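Local coordinates for protein membrane-anchored mycosin mycp1 (Mycobacterium smegmatis, PDB 4KB5) that cleaves the secreted protein EspB as a subtilisin-like serine protease and may regulate ESX-1 type VII secretion, at residues A[32-38]-A[295-300]; A[50-56]-A[120-124]; A[104-109]-A[312-317]; A[321-325]-A[361-367]. All coordinates share one frame; numbering follows the deposited sequence.

Contact 1 of 4, residues A[32-38]-A[295-300]; sequences PTVMPNS and PVNATP
Asn297 reaches Met35 and Ser38 because its CG is wedged between its own backbone N and carbonyl carbon (chi1 58°). Its carboxamide then stands against the loop 32-38. The site is a classic beta bulge: Asn297 and Ala298 of strand 295-299 both face Thr33, and Thr33 with Ala298 is the one antiparallel, hydrogen-bonded bridge. Thr33 probably belongs to the N-terminal extension that wraps around the catalytic domain. Its N donates to Ala298 O at 2.8 Å along a nearly straight line (178°), from well above the carbonyl plane. Thr33 O receives only weak bonds from the backbone N atoms of Asn297 and Ala298. The amide of Asn297 does the polar work beyond the bridge. Its OD1 accepts from Met35 N at 2.9 Å, and its ND2 gives a hydrogen in the amide plane to Ser38 OG at 3.2 Å. Both ends of the amide are therefore used, which fixes its rotation. Ser38 OG in turn donates to Met35 O at 2.6 Å and ties the type II turn from Met35 to Ser38. Apolar groups fill in around the bonds. Pro32 CB rests on Val296 CG2 at 3.6 Å, on the buried side near Tyr291. Thr33 CG2 lies by Pro300. The Met35 chain bends at chi2 and chi3, and its SD touches Ala298 CB at 3.8 Å.

Contact 2 of 4, residues A[50-56]-A[120-124]; sequences LRIQEAQ and VGMAP
Met122 pushes its methyl end into a hollow between Leu50 and Ile52. Its CE lies 3.8 Å from Leu50 CD1 and 3.8 Å from Ile52 CD1, so one methyl group fills the notch between two branched side chains. The CB of Met122 starts out away from segment 50-56. Its chain then bends at chi2 and chi3 (76° and 61°) and turns back. Both partners cross the methionine at about a right angle. Tyr317 and Leu324 of helix 311-328 also touch Met122, and Tyr317 touches Leu50 as well. The other branch of Ile52, CG2, lies more loosely beside Val120 CG1 and Gly121 O.

The second bump is Gln56, one turn on from Ile52. The helix 52-55 and the turn before it pack on the loop that joins helix 102-110 to strand 127-132 of the parallel sheet in this subtilisin-like catalytic domain. Gln56 runs out extended beyond CG and brings its amide up to the backbone of that loop. NE2 donates to Met122 O at 2.9 Å in a nearly straight bond (168°). The acceptor lies in the plane of the glutamine amide, but the nitrogen sits far above the plane of the Met122 carbonyl. A second, weak bond runs from the same NE2 to Gly121 O at 2.8 Å. Pro124 meets the amide from the opposite direction, with its CD 3.3 Å from Gln56 NE2. Val120 CG1 lies 4.2 Å from Gln56 OE1.

Contact 3 of 4, residues A[104-109]-A[312-317]; sequences MTAAII and SFSAAY
Ile108 meets two aromatic side chains of helix 311-328 at about right angles, one with each branch. Its CG2 stands over the centre of the Tyr317 ring, 3.4 Å from the centroid and 4° off the normal, a CH-pi contact over the face. Its CD1 lies obliquely against Phe313, 3.9 Å from CD1 of that ring. The split follows from the first torsion (chi1 -75°), which sets CG2 anti to the backbone N and CG1 beside it. Beside Ile108, the small side chain of Ala316 faces the other helix where the two approach. Ala316 CB touches Ile108 CG2 at 3.7 Å and Thr105 O at 3.5 Å, and Ile109 CG1 packs on it too. The axes of 104-109 and 312-317 approach to 8.4 Å and cross at -26°.

Thr105 crosses Phe313 and turns OG1 to its CE1, but that hydroxyl is hydrogen-bonded to Asp70 OD2 and His101 O. Phe313 also stacks on the His101 ring. Ser312, Asp70 and His101 form the inferred charge relay of this subtilase. No hydrogen bond joins the two helical segments. Apolar contacts thus hold the helix carrying Ser312, while Thr105 on the other helix bonds to Asp70, consistent with a packing that sets Ser312 and Asp70 relative to each other.

Contact 4 of 4, residues A[321-325]-A[361-367]; sequences LAALV and IDPVAAL
Leu321 is the tightly held part of this contact. Its CG is anti to the backbone N (chi1 176°), which carries both methyl groups across to segment 361-367. CD1 lies 3.7 Å from Pro363 CA and 4.0 Å from Ala366 CB. CD2 meets Ile361 tip to tip, 4.0 Å from Ile361 CB. One leucine thus packs against Ile361, Pro363 and Ala366 together. Ile341 of helix 334-343 covers it as well.

One turn further on, Leu367 reaches across to the other helix. Leu367 CD2 lies 3.7 Å from Leu324 C and 3.8 Å from Leu324 CB. The packing thins out at Val325, where CG2 stays 4.2 Å from Leu367 CD2 and 4.4 Å from Ala366 CB. The axes of 321-325 and 363-367 come no closer than 10.0 Å, and no hydrogen bond crosses.

The outer side is more open: Asp362 and Val364 are partly exposed, and their CB atoms point away from segment 321-325. Asp362 is the N-cap of helix 363-368. Its OD1 takes a weak bond from Ala365 N and also a salt bridge from Arg51 NH2. Its OD2 and Ile361 O are hydrogen-bonded to glycerol, probably from the crystallisation liquor.

The two helical segments run in nearly the same direction, at -27°. This is plain helix packing in the subtilisin-like domain: the short C-terminal helix 363-368 lies against the long helix 311-328 that carries Ser312 at its start.

How the contacts relate
Contact 3 lies nearest the centre of the chain and contact 1 is the most exposed; contacts 2 and 4 are buried but further out. Contacts 3 and 4 share helix 311-328, using successive parts of it, and both are apolar without cross-bonds. Contact 1 depends mainly on backbone and amide hydrogen bonds, and contact 2 mixes apolar packing with one glutamine. Contact 2 joins its neighbours. Backbone bonds from Met122 and Ala123 reach helix 102-110 of contact 3, while Glu54 packs on Val364 and Leu50 on Pro363 of contact 4. Met104 of contact 3 packs on Pro32, Val296 and Thr299, linking contact 1 to the core.

Contact 1 of 4, residues A[32-38]-A[295-300]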
loop_
_atom_site.group_PDB
_atom_site.type_symbol
_atom_site.label_atom_id
_atom_site.label_comp_id
_atom_site.label_asym_id
_atom_site.label_seq_id
_atom_site.Cartn_x
_atom_site.Cartn_y
_atom_site.Cartn_z
ATOM N N PRO A 32 10.185 17.121 0.908
ATOM C CA PRO A 32 11.267 16.144 0.714
ATOM C C PRO A 32 12.593 16.847 0.434
ATOM O O PRO A 32 12.612 18.016 0.041
ATOM C CB PRO A 32 10.824 15.367 -0.528
ATOM C CG PRO A 32 9.885 16.281 -1.237
ATOM C CD PRO A 32 9.159 17.005 -0.141
ATOM N N THR A 33 13.688 16.131 0.641
ATOM C CA THR A 33 15.019 16.694 0.450
ATOM C C THR A 33 15.936 15.675 -0.243
ATOM O O THR A 33 15.452 14.691 -0.819
ATOM C CB THR A 33 15.591 17.253 1.788
ATOM O OG1 THR A 33 16.869 17.853 1.555
ATOM C CG2 THR A 33 15.736 16.172 2.852
ATOM N N VAL A 34 17.248 15.921 -0.226
ATOM C CA VAL A 34 18.204 14.989 -0.827
ATOM C C VAL A 34 19.280 14.597 0.175
ATOM O O VAL A 34 19.573 15.359 1.096
ATOM C CB VAL A 34 18.841 15.547 -2.126
ATOM C CG1 VAL A 34 17.767 15.937 -3.143
ATOM C CG2 VAL A 34 19.751 16.732 -1.829
ATOM N N MET A 35 19.848 13.402 0.016
ATOM C CA MET A 35 21.011 12.984 0.815
ATOM C C MET A 35 22.291 13.619 0.257
ATOM O O MET A 35 22.421 13.804 -0.960
ATOM C CB MET A 35 21.171 11.452 0.855
ATOM C CG MET A 35 20.015 10.679 1.496
ATOM S SD MET A 35 19.791 10.930 3.265
ATOM C CE MET A 35 21.307 10.235 3.925
ATOM N N PRO A 36 23.246 13.937 1.140
ATOM C CA PRO A 36 24.530 14.498 0.691
ATOM C C PRO A 36 25.199 13.662 -0.406
ATOM O O PRO A 36 25.191 12.435 -0.339
ATOM C CB PRO A 36 25.372 14.484 1.965
ATOM C CG PRO A 36 24.365 14.650 3.060
ATOM C CD PRO A 36 23.162 13.866 2.613
ATOM N N ASN A 37 25.738 14.339 -1.420
ATOM C CA ASN A 37 26.493 13.708 -2.520
ATOM C C ASN A 37 25.706 12.768 -3.440
ATOM O O ASN A 37 26.308 11.942 -4.131
ATOM C CB ASN A 37 27.740 12.964 -2.007
ATOM C CG ASN A 37 28.543 13.775 -1.017
ATOM O OD1 ASN A 37 28.963 14.893 -1.302
ATOM N ND2 ASN A 37 28.761 13.209 0.159
ATOM N N SER A 38 24.383 12.889 -3.469
ATOM C CA SER A 38 23.577 12.049 -4.359
ATOM C C SER A 38 23.898 12.333 -5.817
ATOM O O SER A 38 24.132 13.492 -6.203
ATOM C CB SER A 38 22.084 12.278 -4.116
ATOM O OG SER A 38 21.750 12.017 -2.769
ATOM N N PRO A 295 14.036 14.752 -8.695
ATOM C CA PRO A 295 14.413 13.627 -7.842
ATOM C C PRO A 295 14.699 14.026 -6.404
ATOM O O PRO A 295 15.287 15.082 -6.142
ATOM C CB PRO A 295 15.690 13.073 -8.506
ATOM C CG PRO A 295 15.647 13.579 -9.907
ATOM C CD PRO A 295 14.971 14.921 -9.827
ATOM N N VAL A 296 14.296 13.160 -5.478
ATOM C CA VAL A 296 14.549 13.348 -4.053
ATOM C C VAL A 296 14.585 11.992 -3.353
ATOM O O VAL A 296 13.774 11.114 -3.647
ATOM C CB VAL A 296 13.471 14.230 -3.397
ATOM C CG1 VAL A 296 13.329 15.544 -4.151
ATOM C CG2 VAL A 296 12.141 13.491 -3.346
ATOM N N ASN A 297 15.530 11.820 -2.432
ATOM C CA ASN A 297 15.698 10.544 -1.741
ATOM C C ASN A 297 15.716 10.621 -0.222
ATOM O O ASN A 297 16.157 9.690 0.453
ATOM C CB ASN A 297 16.912 9.796 -2.296
ATOM C CG ASN A 297 18.195 10.595 -2.174
ATOM O OD1 ASN A 297 18.201 11.702 -1.638
ATOM N ND2 ASN A 297 19.290 10.035 -2.674
ATOM N N ALA A 298 15.229 11.733 0.310
ATOM C CA ALA A 298 15.223 11.953 1.751
ATOM C C ALA A 298 14.068 12.829 2.201
ATOM O O ALA A 298 13.417 13.496 1.395
ATOM C CB ALA A 298 16.553 12.554 2.209
ATOM N N THR A 299 13.796 12.799 3.497
ATOM C CA THR A 299 12.956 13.809 4.123
ATOM C C THR A 299 13.773 14.367 5.301
ATOM O O THR A 299 14.706 13.698 5.766
ATOM C CB THR A 299 11.619 13.234 4.640
ATOM O OG1 THR A 299 11.891 12.204 5.596
ATOM C CG2 THR A 299 10.767 12.670 3.489
ATOM N N PRO A 300 13.450 15.595 5.765
ATOM C CA PRO A 300 14.197 16.188 6.882
ATOM C C PRO A 300 14.016 15.412 8.183
ATOM O O PRO A 300 12.943 14.877 8.439
ATOM C CB PRO A 300 13.579 17.585 7.022
ATOM C CG PRO A 300 12.923 17.857 5.709
ATOM C CD PRO A 300 12.420 16.520 5.259
#

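Contact 2 of 4, residues A[50-56]-A[120-124]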
loop_
_atom_site.group_PDB
_atom_site.type_symbol
_atom_site.label_atom_id
_atom_site.label_comp_id
_atom_site.label_asym_id
_atom_site.label_seq_id
_atom_site.Cartn_x
_atom_site.Cartn_y
_atom_site.Cartn_z
ATOM N N LEU A 50 14.836 -4.634 -9.718
ATOM C CA LEU A 50 13.564 -5.096 -10.267
ATOM C C LEU A 50 13.546 -5.150 -11.786
ATOM O O LEU A 50 12.504 -5.467 -12.377
ATOM C CB LEU A 50 12.417 -4.181 -9.784
ATOM C CG LEU A 50 12.110 -4.162 -8.285
ATOM C CD1 LEU A 50 11.162 -3.010 -7.967
ATOM C CD2 LEU A 50 11.508 -5.495 -7.843
ATOM N N ARG A 51 14.678 -4.829 -12.421
ATOM C CA ARG A 51 14.800 -4.833 -13.898
ATOM C C ARG A 51 13.667 -4.053 -14.586
ATOM O O ARG A 51 13.021 -4.532 -15.542
ATOM C CB ARG A 51 14.905 -6.268 -14.456
ATOM C CG ARG A 51 15.810 -7.187 -13.645
ATOM C CD ARG A 51 16.265 -8.422 -14.415
ATOM N NE ARG A 51 15.256 -9.477 -14.582
ATOM C CZ ARG A 51 14.932 -10.403 -13.668
ATOM N NH1 ARG A 51 15.492 -10.407 -12.459
ATOM N NH2 ARG A 51 14.012 -11.326 -13.951
ATOM N N ILE A 52 13.442 -2.833 -14.100
ATOM C CA ILE A 52 12.323 -2.013 -14.568
ATOM C C ILE A 52 12.430 -1.707 -16.060
ATOM O O ILE A 52 11.432 -1.802 -16.786
ATOM C CB ILE A 52 12.141 -0.754 -13.680
ATOM C CG1 ILE A 52 11.725 -1.198 -12.265
ATOM C CG2 ILE A 52 11.131 0.215 -14.294
ATOM C CD1 ILE A 52 11.373 -0.102 -11.280
ATOM N N GLN A 53 13.642 -1.376 -16.520
ATOM C CA GLN A 53 13.883 -1.089 -17.931
ATOM C C GLN A 53 13.492 -2.268 -18.831
ATOM O O GLN A 53 12.822 -2.083 -19.850
ATOM C CB GLN A 53 15.345 -0.674 -18.164
ATOM C CG GLN A 53 15.664 -0.326 -19.615
ATOM C CD GLN A 53 16.988 0.417 -19.820
ATOM O OE1 GLN A 53 17.318 0.791 -20.949
ATOM N NE2 GLN A 53 17.745 0.638 -18.743
ATOM N N GLU A 54 13.884 -3.474 -18.432
ATOM C CA GLU A 54 13.497 -4.679 -19.155
ATOM C C GLU A 54 11.980 -4.851 -19.123
ATOM O O GLU A 54 11.343 -5.027 -20.161
ATOM C CB GLU A 54 14.180 -5.909 -18.555
ATOM C CG GLU A 54 13.728 -7.227 -19.160
ATOM O OE1 GLU A 54 15.560 -8.363 -18.150
ATOM O OE2 GLU A 54 14.943 -9.017 -20.153
ATOM N N ALA A 55 11.409 -4.795 -17.923
ATOM C CA ALA A 55 9.936 -4.903 -17.745
ATOM C C ALA A 55 9.143 -3.963 -18.655
ATOM O O ALA A 55 8.084 -4.327 -19.174
ATOM C CB ALA A 55 9.545 -4.665 -16.284
ATOM N N GLN A 56 9.664 -2.756 -18.859
ATOM C CA GLN A 56 8.937 -1.752 -19.637
ATOM C C GLN A 56 8.967 -1.987 -21.144
ATOM O O GLN A 56 8.279 -1.295 -21.889
ATOM C CB GLN A 56 9.367 -0.332 -19.259
ATOM C CG GLN A 56 9.041 -0.010 -17.806
ATOM C CD GLN A 56 9.516 1.354 -17.360
ATOM O OE1 GLN A 56 10.386 1.955 -17.984
ATOM N NE2 GLN A 56 8.962 1.840 -16.258
ATOM N N VAL A 120 12.788 6.643 -13.088
ATOM C CA VAL A 120 11.477 6.421 -13.695
ATOM C C VAL A 120 10.637 5.524 -12.760
ATOM O O VAL A 120 11.185 4.670 -12.030
ATOM C CB VAL A 120 11.574 5.865 -15.141
ATOM C CG1 VAL A 120 12.229 4.476 -15.181
ATOM C CG2 VAL A 120 10.208 5.830 -15.804
ATOM N N GLY A 121 9.321 5.740 -12.767
ATOM C CA GLY A 121 8.395 4.893 -12.032
ATOM C C GLY A 121 8.187 3.554 -12.740
ATOM O O GLY A 121 8.574 3.380 -13.907
ATOM N N MET A 122 7.560 2.613 -12.039
ATOM C CA MET A 122 7.316 1.272 -12.582
ATOM C C MET A 122 6.466 1.345 -13.859
ATOM O O MET A 122 6.751 0.662 -14.854
ATOM C CB MET A 122 6.654 0.398 -11.499
ATOM C CG MET A 122 6.338 -1.027 -11.914
ATOM S SD MET A 122 7.778 -2.118 -11.971
ATOM C CE MET A 122 8.328 -2.067 -10.271
ATOM N N ALA A 123 5.442 2.201 -13.836
ATOM C CA ALA A 123 4.461 2.278 -14.915
ATOM C C ALA A 123 4.202 3.741 -15.303
ATOM O O ALA A 123 3.182 4.322 -14.902
ATOM C CB ALA A 123 3.171 1.577 -14.501
ATOM N N PRO A 124 5.124 4.333 -16.101
ATOM C CA PRO A 124 5.125 5.774 -16.397
ATOM C C PRO A 124 4.005 6.275 -17.295
ATOM O O PRO A 124 3.919 7.475 -17.500
ATOM C CB PRO A 124 6.488 6.001 -17.084
ATOM C CG PRO A 124 6.844 4.672 -17.669
ATOM C CD PRO A 124 6.289 3.649 -16.707
#

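Contact 3 of 4, residues A[104-109]-A[312-317]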
loop_
_atom_site.group_PDB
_atom_site.type_symbol
_atom_site.label_atom_id
_atom_site.label_comp_id
_atom_site.label_asym_id
_atom_site.label_seq_id
_atom_site.Cartn_x
_atom_site.Cartn_y
_atom_site.Cartn_z
ATOM N N MET A 104 5.754 11.012 -3.328
ATOM C CA MET A 104 6.796 10.021 -3.625
ATOM C C MET A 104 6.236 8.612 -3.882
ATOM O O MET A 104 6.800 7.848 -4.690
ATOM C CB MET A 104 7.822 9.983 -2.489
ATOM C CG MET A 104 8.750 11.205 -2.464
ATOM S SD MET A 104 8.305 12.426 -1.210
ATOM C CE MET A 104 9.097 11.716 0.224
ATOM N N THR A 105 5.132 8.279 -3.209
ATOM C CA THR A 105 4.426 7.006 -3.444
ATOM C C THR A 105 3.937 6.955 -4.885
ATOM O O THR A 105 4.183 5.975 -5.597
ATOM C CB THR A 105 3.231 6.825 -2.483
ATOM O OG1 THR A 105 3.688 6.943 -1.129
ATOM C CG2 THR A 105 2.596 5.449 -2.662
ATOM N N ALA A 106 3.263 8.030 -5.307
ATOM C CA ALA A 106 2.733 8.177 -6.668
ATOM C C ALA A 106 3.821 8.144 -7.737
ATOM O O ALA A 106 3.618 7.601 -8.825
ATOM C CB ALA A 106 1.924 9.479 -6.785
ATOM N N ALA A 107 4.969 8.746 -7.435
ATOM C CA ALA A 107 6.075 8.809 -8.398
ATOM C C ALA A 107 6.701 7.425 -8.580
ATOM O O ALA A 107 7.052 7.057 -9.695
ATOM C CB ALA A 107 7.131 9.821 -7.954
ATOM N N ILE A 108 6.824 6.656 -7.502
ATOM C CA ILE A 108 7.265 5.248 -7.637
ATOM C C ILE A 108 6.334 4.468 -8.575
ATOM O O ILE A 108 6.793 3.702 -9.444
ATOM C CB ILE A 108 7.460 4.583 -6.267
ATOM C CG1 ILE A 108 8.770 5.112 -5.669
ATOM C CG2 ILE A 108 7.532 3.052 -6.388
ATOM C CD1 ILE A 108 8.866 5.026 -4.164
ATOM N N ILE A 109 5.026 4.719 -8.446
ATOM C CA ILE A 109 4.049 3.991 -9.232
ATOM C C ILE A 109 4.131 4.423 -10.686
ATOM O O ILE A 109 4.219 3.582 -11.580
ATOM C CB ILE A 109 2.603 4.161 -8.683
ATOM C CG1 ILE A 109 2.449 3.479 -7.319
ATOM C CG2 ILE A 109 1.563 3.630 -9.669
ATOM C CD1 ILE A 109 1.220 3.933 -6.543
ATOM N N SER A 312 4.850 1.392 2.561
ATOM C CA SER A 312 4.027 2.109 1.572
ATOM C C SER A 312 4.718 2.197 0.222
ATOM O O SER A 312 4.073 2.104 -0.832
ATOM C CB SER A 312 3.735 3.552 2.031
ATOM O OG SER A 312 3.045 3.575 3.262
ATOM N N PHE A 313 6.029 2.421 0.263
ATOM C CA PHE A 313 6.846 2.474 -0.945
ATOM C C PHE A 313 7.022 1.098 -1.589
ATOM O O PHE A 313 6.959 0.966 -2.825
ATOM C CB PHE A 313 8.199 3.161 -0.649
ATOM C CG PHE A 313 8.067 4.593 -0.149
ATOM C CD1 PHE A 313 7.098 5.451 -0.677
ATOM C CD2 PHE A 313 8.900 5.080 0.857
ATOM C CE1 PHE A 313 6.970 6.767 -0.220
ATOM C CE2 PHE A 313 8.785 6.397 1.311
ATOM C CZ PHE A 313 7.814 7.236 0.776
ATOM N N SER A 314 7.227 0.069 -0.763
ATOM C CA SER A 314 7.230 -1.324 -1.271
ATOM C C SER A 314 5.905 -1.637 -1.966
ATOM O O SER A 314 5.878 -2.177 -3.085
ATOM C CB SER A 314 7.441 -2.305 -0.121
ATOM O OG SER A 314 8.647 -2.024 0.560
ATOM N N ALA A 315 4.800 -1.273 -1.306
ATOM C CA ALA A 315 3.461 -1.437 -1.896
ATOM C C ALA A 315 3.338 -0.704 -3.221
ATOM O O ALA A 315 2.768 -1.237 -4.162
ATOM C CB ALA A 315 2.385 -0.961 -0.924
ATOM N N ALA A 316 3.875 0.524 -3.302
ATOM C CA ALA A 316 3.866 1.293 -4.554
ATOM C C ALA A 316 4.522 0.543 -5.727
ATOM O O ALA A 316 3.987 0.513 -6.838
ATOM C CB ALA A 316 4.499 2.687 -4.352
ATOM N N TYR A 317 5.671 -0.085 -5.497
ATOM C CA TYR A 317 6.288 -0.872 -6.569
ATOM C C TYR A 317 5.369 -1.968 -7.091
ATOM O O TYR A 317 5.267 -2.188 -8.299
ATOM C CB TYR A 317 7.619 -1.478 -6.114
ATOM C CG TYR A 317 8.745 -0.479 -6.190
ATOM C CD1 TYR A 317 9.187 -0.017 -7.423
ATOM C CD2 TYR A 317 9.344 0.023 -5.033
ATOM C CE1 TYR A 317 10.207 0.901 -7.515
ATOM C CE2 TYR A 317 10.372 0.951 -5.117
ATOM C CZ TYR A 317 10.789 1.373 -6.364
ATOM O OH TYR A 317 11.780 2.294 -6.486
#

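Contact 4 of 4, residues A[321-325]-A[361-367]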
loop_
_atom_site.group_PDB
_atom_site.type_symbol
_atom_site.label_atom_id
_atom_site.label_comp_id
_atom_site.label_asym_id
_atom_site.label_seq_id
_atom_site.Cartn_x
_atom_site.Cartn_y
_atom_site.Cartn_z
ATOM N N LEU A 321 3.544 -2.648 -10.618
ATOM C CA LEU A 321 3.600 -3.923 -11.364
ATOM C C LEU A 321 2.188 -4.389 -11.765
ATOM O O LEU A 321 1.940 -4.820 -12.912
ATOM C CB LEU A 321 4.341 -4.995 -10.544
ATOM C CG LEU A 321 4.386 -6.419 -11.163
ATOM C CD1 LEU A 321 4.973 -6.432 -12.577
ATOM C CD2 LEU A 321 5.141 -7.392 -10.269
ATOM N N ALA A 322 1.245 -4.277 -10.833
ATOM C CA ALA A 322 -0.138 -4.669 -11.141
ATOM C C ALA A 322 -0.682 -3.918 -12.363
ATOM O O ALA A 322 -1.398 -4.502 -13.197
ATOM C CB ALA A 322 -1.043 -4.495 -9.917
ATOM N N ALA A 323 -0.322 -2.635 -12.484
ATOM C CA ALA A 323 -0.708 -1.835 -13.651
ATOM C C ALA A 323 -0.054 -2.329 -14.945
ATOM O O ALA A 323 -0.708 -2.424 -15.989
ATOM C CB ALA A 323 -0.394 -0.363 -13.410
ATOM N N LEU A 324 1.235 -2.650 -14.883
ATOM C CA LEU A 324 1.902 -3.302 -16.024
ATOM C C LEU A 324 1.168 -4.583 -16.434
ATOM O O LEU A 324 0.854 -4.784 -17.612
ATOM C CB LEU A 324 3.368 -3.620 -15.690
ATOM C CG LEU A 324 4.258 -2.417 -15.347
ATOM C CD1 LEU A 324 5.715 -2.831 -15.228
ATOM C CD2 LEU A 324 4.113 -1.328 -16.397
ATOM N N VAL A 325 0.886 -5.434 -15.447
ATOM C CA VAL A 325 0.182 -6.697 -15.698
ATOM C C VAL A 325 -1.201 -6.426 -16.297
ATOM O O VAL A 325 -1.601 -7.080 -17.262
ATOM C CB VAL A 325 0.073 -7.555 -14.417
ATOM C CG1 VAL A 325 -0.790 -8.788 -14.660
ATOM C CG2 VAL A 325 1.463 -7.947 -13.928
ATOM N N ILE A 361 8.803 -9.531 -5.490
ATOM C CA ILE A 361 8.234 -9.500 -6.842
ATOM C C ILE A 361 9.320 -9.547 -7.913
ATOM O O ILE A 361 10.448 -9.085 -7.697
ATOM C CB ILE A 361 7.327 -8.266 -7.082
ATOM C CG1 ILE A 361 8.108 -6.950 -6.859
ATOM C CG2 ILE A 361 6.071 -8.348 -6.209
ATOM C CD1 ILE A 361 7.477 -5.729 -7.508
ATOM N N ASP A 362 8.954 -10.098 -9.065
ATOM C CA ASP A 362 9.836 -10.203 -10.219
ATOM C C ASP A 362 9.058 -9.783 -11.445
ATOM O O ASP A 362 8.382 -10.604 -12.068
ATOM C CB ASP A 362 10.359 -11.642 -10.369
ATOM C CG ASP A 362 11.351 -11.794 -11.524
ATOM O OD1 ASP A 362 11.434 -10.893 -12.398
ATOM O OD2 ASP A 362 12.039 -12.837 -11.565
ATOM N N PRO A 363 9.129 -8.481 -11.784
ATOM C CA PRO A 363 8.337 -7.871 -12.845
ATOM C C PRO A 363 8.488 -8.534 -14.215
ATOM O O PRO A 363 7.491 -8.792 -14.882
ATOM C CB PRO A 363 8.866 -6.428 -12.883
ATOM C CG PRO A 363 9.277 -6.159 -11.471
ATOM C CD PRO A 363 9.868 -7.467 -11.000
ATOM N N VAL A 364 9.719 -8.797 -14.643
ATOM C CA VAL A 364 9.925 -9.433 -15.947
ATOM C C VAL A 364 9.224 -10.793 -15.984
ATOM O O VAL A 364 8.532 -11.117 -16.953
ATOM C CB VAL A 364 11.426 -9.527 -16.325
ATOM C CG1 VAL A 364 11.617 -10.370 -17.577
ATOM C CG2 VAL A 364 11.980 -8.120 -16.563
ATOM N N ALA A 365 9.362 -11.553 -14.907
ATOM C CA ALA A 365 8.711 -12.866 -14.827
ATOM C C ALA A 365 7.191 -12.717 -14.814
ATOM O O ALA A 365 6.497 -13.398 -15.584
ATOM C CB ALA A 365 9.191 -13.631 -13.609
ATOM N N ALA A 366 6.681 -11.805 -13.974
ATOM C CA ALA A 366 5.222 -11.513 -13.934
ATOM C C ALA A 366 4.635 -11.160 -15.296
ATOM O O ALA A 366 3.467 -11.441 -15.576
ATOM C CB ALA A 366 4.902 -10.419 -12.923
ATOM N N LEU A 367 5.447 -10.546 -16.145
ATOM C CA LEU A 367 4.952 -10.073 -17.429
ATOM C C LEU A 367 5.127 -11.073 -18.574
ATOM O O LEU A 367 4.550 -10.888 -19.646
ATOM C CB LEU A 367 5.596 -8.720 -17.776
ATOM C CG LEU A 367 5.136 -7.522 -16.924
ATOM C CD1 LEU A 367 6.133 -6.368 -16.988
ATOM C CD2 LEU A 367 3.746 -7.049 -17.320
#